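Local structure of DNA helicase RecQ (4Q48) at residues 63-69 with 138-143; 89-94 with 114-120; 93-97 with 121-127. The protein probably couples ATP hydrolysis to 3'-5' unwinding of duplex DNA, this chain being its catalytic core of helicase, zinc-binding and RQC regions. All blocks are in the same frame, centred on the assembly; numbering follows the deposited sequence.

Contact 1: residues 63-69 with 138-143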
# COMPACT_ATOMS: atom_id res chain seq x y z
N ARG A 63 3.06 -29.18 -1.03
CA ARG A 63 4.41 -29.70 -1.26
C ARG A 63 4.97 -30.44 -0.04
O ARG A 63 4.70 -30.06 1.11
CB ARG A 63 5.32 -28.55 -1.69
CG ARG A 63 4.67 -27.76 -2.82
CD ARG A 63 5.58 -26.77 -3.49
NE ARG A 63 6.70 -27.44 -4.15
CZ ARG A 63 7.96 -27.21 -3.85
NH1 ARG A 63 8.24 -26.32 -2.91
NH2 ARG A 63 8.93 -27.86 -4.48
N PRO A 64 5.73 -31.51 -0.28
CA PRO A 64 6.27 -32.25 0.86
C PRO A 64 7.20 -31.37 1.67
O PRO A 64 7.98 -30.61 1.11
CB PRO A 64 7.06 -33.40 0.20
CG PRO A 64 6.63 -33.42 -1.20
CD PRO A 64 6.25 -32.03 -1.55
N GLY A 65 7.12 -31.47 2.98
CA GLY A 65 7.99 -30.71 3.85
C GLY A 65 7.36 -29.42 4.31
O GLY A 65 6.22 -29.09 3.96
N THR A 66 8.14 -28.70 5.12
CA THR A 66 7.68 -27.57 5.90
C THR A 66 7.81 -26.23 5.17
O THR A 66 8.86 -25.93 4.60
CB THR A 66 8.50 -27.49 7.17
OG1 THR A 66 8.49 -28.77 7.80
CG2 THR A 66 7.98 -26.40 8.11
N GLY A 67 6.74 -25.42 5.19
CA GLY A 67 6.82 -24.05 4.75
C GLY A 67 7.56 -23.18 5.76
O GLY A 67 7.25 -23.19 6.93
N ILE A 68 8.52 -22.41 5.29
CA ILE A 68 9.29 -21.56 6.18
C ILE A 68 8.81 -20.13 5.97
O ILE A 68 9.09 -19.54 4.94
CB ILE A 68 10.81 -21.66 5.89
CG1 ILE A 68 11.27 -23.11 5.95
CG2 ILE A 68 11.60 -20.83 6.87
CD1 ILE A 68 10.97 -23.78 7.27
N VAL A 69 8.08 -19.59 6.94
CA VAL A 69 7.47 -18.26 6.78
C VAL A 69 8.29 -17.23 7.53
O VAL A 69 8.48 -17.32 8.74
CB VAL A 69 6.00 -18.24 7.30
CG1 VAL A 69 5.32 -16.95 6.94
CG2 VAL A 69 5.21 -19.39 6.74
N PRO A 138 13.50 -30.97 5.90
CA PRO A 138 12.64 -31.10 4.72
C PRO A 138 11.84 -29.84 4.51
O PRO A 138 10.87 -29.59 5.22
CB PRO A 138 11.75 -32.28 5.07
CG PRO A 138 11.73 -32.31 6.54
CD PRO A 138 13.03 -31.81 7.01
N VAL A 139 12.25 -29.02 3.54
CA VAL A 139 11.63 -27.73 3.36
C VAL A 139 10.80 -27.67 2.09
O VAL A 139 11.28 -28.01 0.99
CB VAL A 139 12.69 -26.60 3.33
CG1 VAL A 139 12.05 -25.27 3.07
CG2 VAL A 139 13.49 -26.58 4.63
N ALA A 140 9.55 -27.22 2.22
CA ALA A 140 8.68 -27.06 1.06
C ALA A 140 8.88 -25.71 0.36
O ALA A 140 8.80 -25.65 -0.86
CB ALA A 140 7.23 -27.25 1.47
N LEU A 141 9.13 -24.64 1.11
CA LEU A 141 9.35 -23.32 0.50
C LEU A 141 9.76 -22.27 1.52
O LEU A 141 9.81 -22.53 2.71
CB LEU A 141 8.08 -22.85 -0.21
CG LEU A 141 6.83 -22.75 0.68
CD1 LEU A 141 6.60 -21.30 1.19
CD2 LEU A 141 5.60 -23.32 -0.01
N PHE A 142 10.06 -21.09 1.00
CA PHE A 142 10.18 -19.88 1.81
C PHE A 142 9.08 -18.89 1.45
O PHE A 142 8.95 -18.52 0.27
CB PHE A 142 11.53 -19.23 1.60
CG PHE A 142 12.67 -19.99 2.16
CD1 PHE A 142 12.89 -20.03 3.52
CD2 PHE A 142 13.53 -20.70 1.32
CE1 PHE A 142 13.97 -20.74 4.06
CE2 PHE A 142 14.59 -21.42 1.84
CZ PHE A 142 14.81 -21.44 3.21
N ALA A 143 8.30 -18.46 2.44
CA ALA A 143 7.36 -17.33 2.25
C ALA A 143 7.87 -16.14 3.00
O ALA A 143 7.96 -16.18 4.24
CB ALA A 143 5.99 -17.68 2.71
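Ile68 turns CG1 anti to its carbonyl carbon (chi1 -55°) and Phe142 sets CG likewise (chi1 -69°), which lays the two side chains alongside each other on one face of the sheet. Ile68 CB meets the Phe142 ring obliquely, 3.5 Å from CD1, and CG2 of Ile68 also reaches CD1 and CE1. On the other flank CG1 of Ile68 meets CG1 of Val139 at 3.7 Å, the two side chains crossing near a right angle. An alanine at Ile68 would keep CB but probably cost Val139 CG1 its partner and Phe142 the CG2 packing, opening a gap. On the opposite face Val69 CG1 lies 4.3 Å from Ala143 CB.

The backbones run parallel. Four bonds of 2.8-2.9 Å join them, from Thr66 N to Pro138 O, Ala140 N to Thr66 O, Ile68 N to Leu141 O and Ala143 N to Ile68 O. Ala140 N sits well above the carbonyl plane of Thr66, close to where the pairing slips by one residue in a beta bulge. At Gly65 the positive phi would jam a side chain against the preceding carbonyl, which calls for glycine. Thr66 OG1 is satisfied by Leu115 O, and Phe171 meets the Phe142 ring. Strands 66-70 and 139-145 are neighbours inside the parallel sheet of the first RecA-like helicase domain, with helix 50-62, which begins within the P-loop sequence, packed on the Val69 and Ala143 face.

Contact 2: residues 89-94 with 114-120; sequences VRAAFL and DLDLLYV
Arg90 lays one face of its guanidinium over the backbone between Asp114 and Leu115, with Leu115 C 4.3 Å above its plane, and grips Asp116 side-on. A bend at chi3 (-87°) swings NE and NH2 onto the carboxylate: NE to OD2 at 2.9 Å and NH2 to OD1 at 3.1 Å. Both reach the oxygens from above the carboxylate plane, the two flat groups standing 61° apart. Arg90 N also donates to the anti lone pair of Asp116 OD2, while Arg90 O accepts from Asp116 N (2.7 Å) and Leu117 N (3.1 Å).

Further on, the strands pair in parallel through Tyr119 N to Ala92 O and Leu94 N to Tyr119 O, with a weak bond from Ala92 N to Leu117 O. Phe93 presents its ring edge to Tyr119 CB, CD1 at 3.4 Å, and the two rings meet obliquely. Leu94 CD2 and Leu118 CD2 touch at 4.0 Å on the other face, where Val106 of helix 100-111 packs. Tyr119 OH bonds to Tyr56 and Gln57.

Charge pairing and backbone bonds thus converge on Asp116 and Arg90 O, which fixes the start of the pairing at the partly exposed end, while apolar side chains carry the buried remainder.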
# COMPACT_ATOMS: atom_id res chain seq x y z
N VAL A 89 -3.60 -28.34 11.02
CA VAL A 89 -2.26 -27.95 10.59
C VAL A 89 -1.23 -27.85 11.72
O VAL A 89 -1.47 -27.27 12.78
CB VAL A 89 -2.35 -26.60 9.84
CG1 VAL A 89 -0.99 -26.17 9.31
CG2 VAL A 89 -3.41 -26.68 8.73
N ARG A 90 -0.05 -28.42 11.48
CA ARG A 90 1.02 -28.41 12.47
C ARG A 90 1.94 -27.21 12.20
O ARG A 90 2.48 -27.09 11.10
CB ARG A 90 1.80 -29.72 12.42
CG ARG A 90 0.91 -30.95 12.14
CD ARG A 90 1.75 -32.14 11.76
NE ARG A 90 2.00 -32.14 10.32
CZ ARG A 90 2.87 -32.95 9.70
NH1 ARG A 90 3.57 -33.83 10.40
NH2 ARG A 90 3.04 -32.86 8.40
N ALA A 91 2.10 -26.33 13.17
CA ALA A 91 2.97 -25.17 12.98
C ALA A 91 3.66 -24.77 14.27
O ALA A 91 3.22 -25.16 15.36
CB ALA A 91 2.19 -24.01 12.43
N ALA A 92 4.70 -23.95 14.17
CA ALA A 92 5.47 -23.64 15.36
C ALA A 92 6.19 -22.33 15.20
O ALA A 92 6.17 -21.74 14.12
CB ALA A 92 6.44 -24.75 15.65
N PHE A 93 6.80 -21.85 16.28
CA PHE A 93 7.53 -20.59 16.21
C PHE A 93 8.92 -20.76 16.67
O PHE A 93 9.17 -21.41 17.68
CB PHE A 93 6.92 -19.51 17.10
CG PHE A 93 5.51 -19.24 16.82
CD1 PHE A 93 5.14 -18.63 15.64
CD2 PHE A 93 4.54 -19.62 17.73
CE1 PHE A 93 3.82 -18.39 15.35
CE2 PHE A 93 3.22 -19.38 17.45
CZ PHE A 93 2.86 -18.75 16.26
N LEU A 94 9.80 -20.09 15.96
CA LEU A 94 11.20 -20.09 16.27
C LEU A 94 11.66 -18.63 16.33
O LEU A 94 11.63 -17.92 15.32
CB LEU A 94 11.93 -20.90 15.21
CG LEU A 94 13.35 -21.43 15.41
CD1 LEU A 94 13.31 -22.56 16.42
CD2 LEU A 94 13.88 -21.92 14.06
N ASP A 114 7.96 -32.83 11.12
CA ASP A 114 6.77 -32.81 11.96
C ASP A 114 5.93 -31.54 11.83
O ASP A 114 4.83 -31.45 12.37
CB ASP A 114 7.20 -32.94 13.43
CG ASP A 114 7.27 -34.37 13.91
OD1 ASP A 114 6.83 -35.30 13.17
OD2 ASP A 114 7.76 -34.54 15.06
N LEU A 115 6.43 -30.54 11.11
CA LEU A 115 5.70 -29.27 10.99
C LEU A 115 5.22 -29.09 9.56
O LEU A 115 5.79 -29.65 8.60
CB LEU A 115 6.58 -28.09 11.40
CG LEU A 115 7.35 -28.35 12.70
CD1 LEU A 115 8.23 -27.16 13.09
CD2 LEU A 115 6.41 -28.73 13.80
N ASP A 116 4.12 -28.38 9.42
CA ASP A 116 3.67 -27.98 8.11
C ASP A 116 4.14 -26.57 7.84
O ASP A 116 4.44 -26.18 6.71
CB ASP A 116 2.16 -28.07 8.02
CG ASP A 116 1.67 -29.46 8.12
OD1 ASP A 116 1.97 -30.25 7.18
OD2 ASP A 116 0.98 -29.76 9.12
N LEU A 117 4.19 -25.79 8.92
CA LEU A 117 4.61 -24.41 8.85
C LEU A 117 5.56 -24.11 9.98
O LEU A 117 5.39 -24.60 11.09
CB LEU A 117 3.41 -23.46 8.92
CG LEU A 117 2.44 -23.59 7.77
CD1 LEU A 117 1.15 -22.93 8.14
CD2 LEU A 117 3.04 -23.00 6.52
N LEU A 118 6.58 -23.34 9.67
CA LEU A 118 7.45 -22.82 10.69
C LEU A 118 7.53 -21.30 10.55
O LEU A 118 8.01 -20.76 9.55
CB LEU A 118 8.84 -23.43 10.60
CG LEU A 118 9.73 -22.83 11.68
CD1 LEU A 118 9.27 -23.29 13.04
CD2 LEU A 118 11.17 -23.18 11.46
N TYR A 119 7.03 -20.61 11.56
CA TYR A 119 7.13 -19.16 11.62
C TYR A 119 8.44 -18.77 12.31
O TYR A 119 8.72 -19.20 13.43
CB TYR A 119 5.89 -18.58 12.32
CG TYR A 119 4.64 -18.62 11.46
CD1 TYR A 119 3.77 -19.70 11.48
CD2 TYR A 119 4.35 -17.58 10.60
CE1 TYR A 119 2.64 -19.72 10.67
CE2 TYR A 119 3.24 -17.59 9.82
CZ TYR A 119 2.38 -18.65 9.84
OH TYR A 119 1.28 -18.59 9.01
N VAL A 120 9.24 -17.95 11.64
CA VAL A 120 10.56 -17.66 12.17
C VAL A 120 10.92 -16.19 11.98
O VAL A 120 10.83 -15.65 10.88
CB VAL A 120 11.63 -18.57 11.49
CG1 VAL A 120 11.43 -18.59 9.98
CG2 VAL A 120 13.05 -18.17 11.86

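Contact 3: residues 93-97 with 121-127; sequences FLNST and APERLLM
One backbone hydrogen bond joins the segments: Ala121 N donates to Leu94 O at 3.3 Å, nearly in line with the carbonyl, and so carries the parallel strand pairing one step beyond the strands. Ala121 is also the N-cap of helix 122-125, and its own O accepts from Leu125 N at 3.0 Å within the first turn.

Apolar contacts come next. Arg124 sets CG anti to the backbone N (chi1 -159°), bringing this methylene across Leu94 CG at 3.8 Å, with the two side chains at about a right angle. Asn95 CB rests on Ala121 CB at 4.0 Å. Ala103 and Glu107 of helix 100-111 also touch Arg124.

Near the exposed Ser96, polar groups gather without a secure bond between the segments. Ser96 OG lies near the guanidinium plane of Arg124, 3.6 Å from NH1, and close to the Glu123 carboxylate, but the modelled spacing to that carboxylate is doubtful. Within 93-97, Asn95 OD1 accepts from Thr97 OG1 at 2.7 Å and weakly from Thr97 N, in the manner of an Asx turn, and the Thr97 OG1 bond fixes the turn of the Asn95 amide.

Here two neighbouring parallel strands end side by side, one running into a loop and the other into a helix, as at the carboxyl edge of a RecA-like sheet; the Ala-Pro-Glu-Arg sequence is consistent with motif Ib of superfamily 2 helicases.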
# COMPACT_ATOMS: atom_id res chain seq x y z
N PHE A 93 6.80 -21.85 16.28
CA PHE A 93 7.53 -20.59 16.21
C PHE A 93 8.92 -20.76 16.67
O PHE A 93 9.17 -21.41 17.68
CB PHE A 93 6.92 -19.51 17.10
CG PHE A 93 5.51 -19.24 16.82
CD1 PHE A 93 5.14 -18.63 15.64
CD2 PHE A 93 4.54 -19.62 17.73
CE1 PHE A 93 3.82 -18.39 15.35
CE2 PHE A 93 3.22 -19.38 17.45
CZ PHE A 93 2.86 -18.75 16.26
N LEU A 94 9.80 -20.09 15.96
CA LEU A 94 11.20 -20.09 16.27
C LEU A 94 11.66 -18.63 16.33
O LEU A 94 11.63 -17.92 15.32
CB LEU A 94 11.93 -20.90 15.21
CG LEU A 94 13.35 -21.43 15.41
CD1 LEU A 94 13.31 -22.56 16.42
CD2 LEU A 94 13.88 -21.92 14.06
N ASN A 95 12.07 -18.19 17.52
CA ASN A 95 12.60 -16.85 17.73
C ASN A 95 13.33 -16.76 19.08
O ASN A 95 13.21 -17.66 19.92
CB ASN A 95 11.49 -15.80 17.69
CG ASN A 95 10.30 -16.18 18.55
OD1 ASN A 95 10.38 -16.16 19.77
ND2 ASN A 95 9.19 -16.54 17.90
N SER A 96 14.05 -15.67 19.29
CA SER A 96 14.87 -15.55 20.49
C SER A 96 14.11 -15.18 21.77
O SER A 96 14.71 -15.10 22.83
CB SER A 96 16.00 -14.55 20.25
OG SER A 96 16.94 -15.09 19.33
N THR A 97 12.80 -14.97 21.67
CA THR A 97 11.98 -14.89 22.88
C THR A 97 11.89 -16.26 23.55
O THR A 97 11.35 -16.37 24.65
CB THR A 97 10.53 -14.41 22.59
OG1 THR A 97 9.68 -15.53 22.26
CG2 THR A 97 10.50 -13.35 21.49
N ALA A 121 11.31 -15.55 13.07
CA ALA A 121 11.77 -14.19 13.01
C ALA A 121 13.02 -14.15 12.14
O ALA A 121 13.81 -15.09 12.15
CB ALA A 121 12.06 -13.67 14.40
N PRO A 122 13.22 -13.04 11.41
CA PRO A 122 14.39 -12.84 10.56
C PRO A 122 15.69 -12.99 11.33
O PRO A 122 16.69 -13.49 10.83
CB PRO A 122 14.22 -11.39 10.09
CG PRO A 122 12.77 -11.14 10.18
CD PRO A 122 12.28 -11.91 11.35
N GLU A 123 15.63 -12.56 12.59
CA GLU A 123 16.77 -12.60 13.49
C GLU A 123 17.22 -14.06 13.65
O GLU A 123 18.41 -14.36 13.56
CB GLU A 123 16.38 -11.94 14.83
CG GLU A 123 17.10 -12.45 16.06
CD GLU A 123 16.46 -13.71 16.62
OE1 GLU A 123 15.24 -13.91 16.41
OE2 GLU A 123 17.19 -14.50 17.26
N ARG A 124 16.27 -14.96 13.89
CA ARG A 124 16.61 -16.37 13.96
C ARG A 124 17.09 -16.91 12.60
O ARG A 124 18.11 -17.58 12.54
CB ARG A 124 15.41 -17.18 14.46
CG ARG A 124 15.79 -18.53 15.03
CD ARG A 124 16.56 -18.33 16.32
NE ARG A 124 16.89 -19.60 16.94
CZ ARG A 124 17.46 -19.69 18.13
NH1 ARG A 124 17.74 -18.58 18.81
NH2 ARG A 124 17.74 -20.88 18.65
N LEU A 125 16.35 -16.62 11.53
CA LEU A 125 16.62 -17.19 10.21
C LEU A 125 18.01 -16.91 9.67
O LEU A 125 18.65 -17.78 9.09
CB LEU A 125 15.59 -16.71 9.19
CG LEU A 125 15.93 -17.10 7.75
CD1 LEU A 125 15.72 -18.58 7.58
CD2 LEU A 125 15.10 -16.34 6.72
N LEU A 126 18.50 -15.69 9.87
CA LEU A 126 19.71 -15.28 9.16
C LEU A 126 20.96 -15.74 9.88
O LEU A 126 22.06 -15.63 9.34
CB LEU A 126 19.72 -13.76 8.96
CG LEU A 126 18.60 -13.24 8.05
CD1 LEU A 126 18.23 -11.81 8.39
CD2 LEU A 126 19.03 -13.35 6.61
N MET A 127 20.80 -16.25 11.10
CA MET A 127 21.91 -16.82 11.86
C MET A 127 22.54 -17.99 11.08
O MET A 127 21.82 -18.89 10.57
CB MET A 127 21.44 -17.33 13.24
CG MET A 127 21.07 -16.28 14.26
SD MET A 127 20.49 -17.09 15.77
CE MET A 127 20.56 -15.71 16.94

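All three contacts belong to one parallel sheet of the first helicase domain, on the same side of the chain's centre. Strand order there is 91-94, 117-120, 66-70, 139-145, so contact 2 pairs the edge strand 91-94 with its inner neighbour and contact 1 the two further in. Their centres are about 10 Å apart, and Gly67 bridges them through probable backbone bonds to Asp116 and Leu118. Contact 3, its centre about 13 Å from contact 2 and about 16 Å from contact 1, takes over where strands 91-94 and 117-120 end. Contacts 2 and 3 are nested within contact 1, so the beta-alpha-beta unit 91-94, 100-111, 117-120 is inserted between strands 66-70 and 139-145 in the chain yet lies at the sheet's edge.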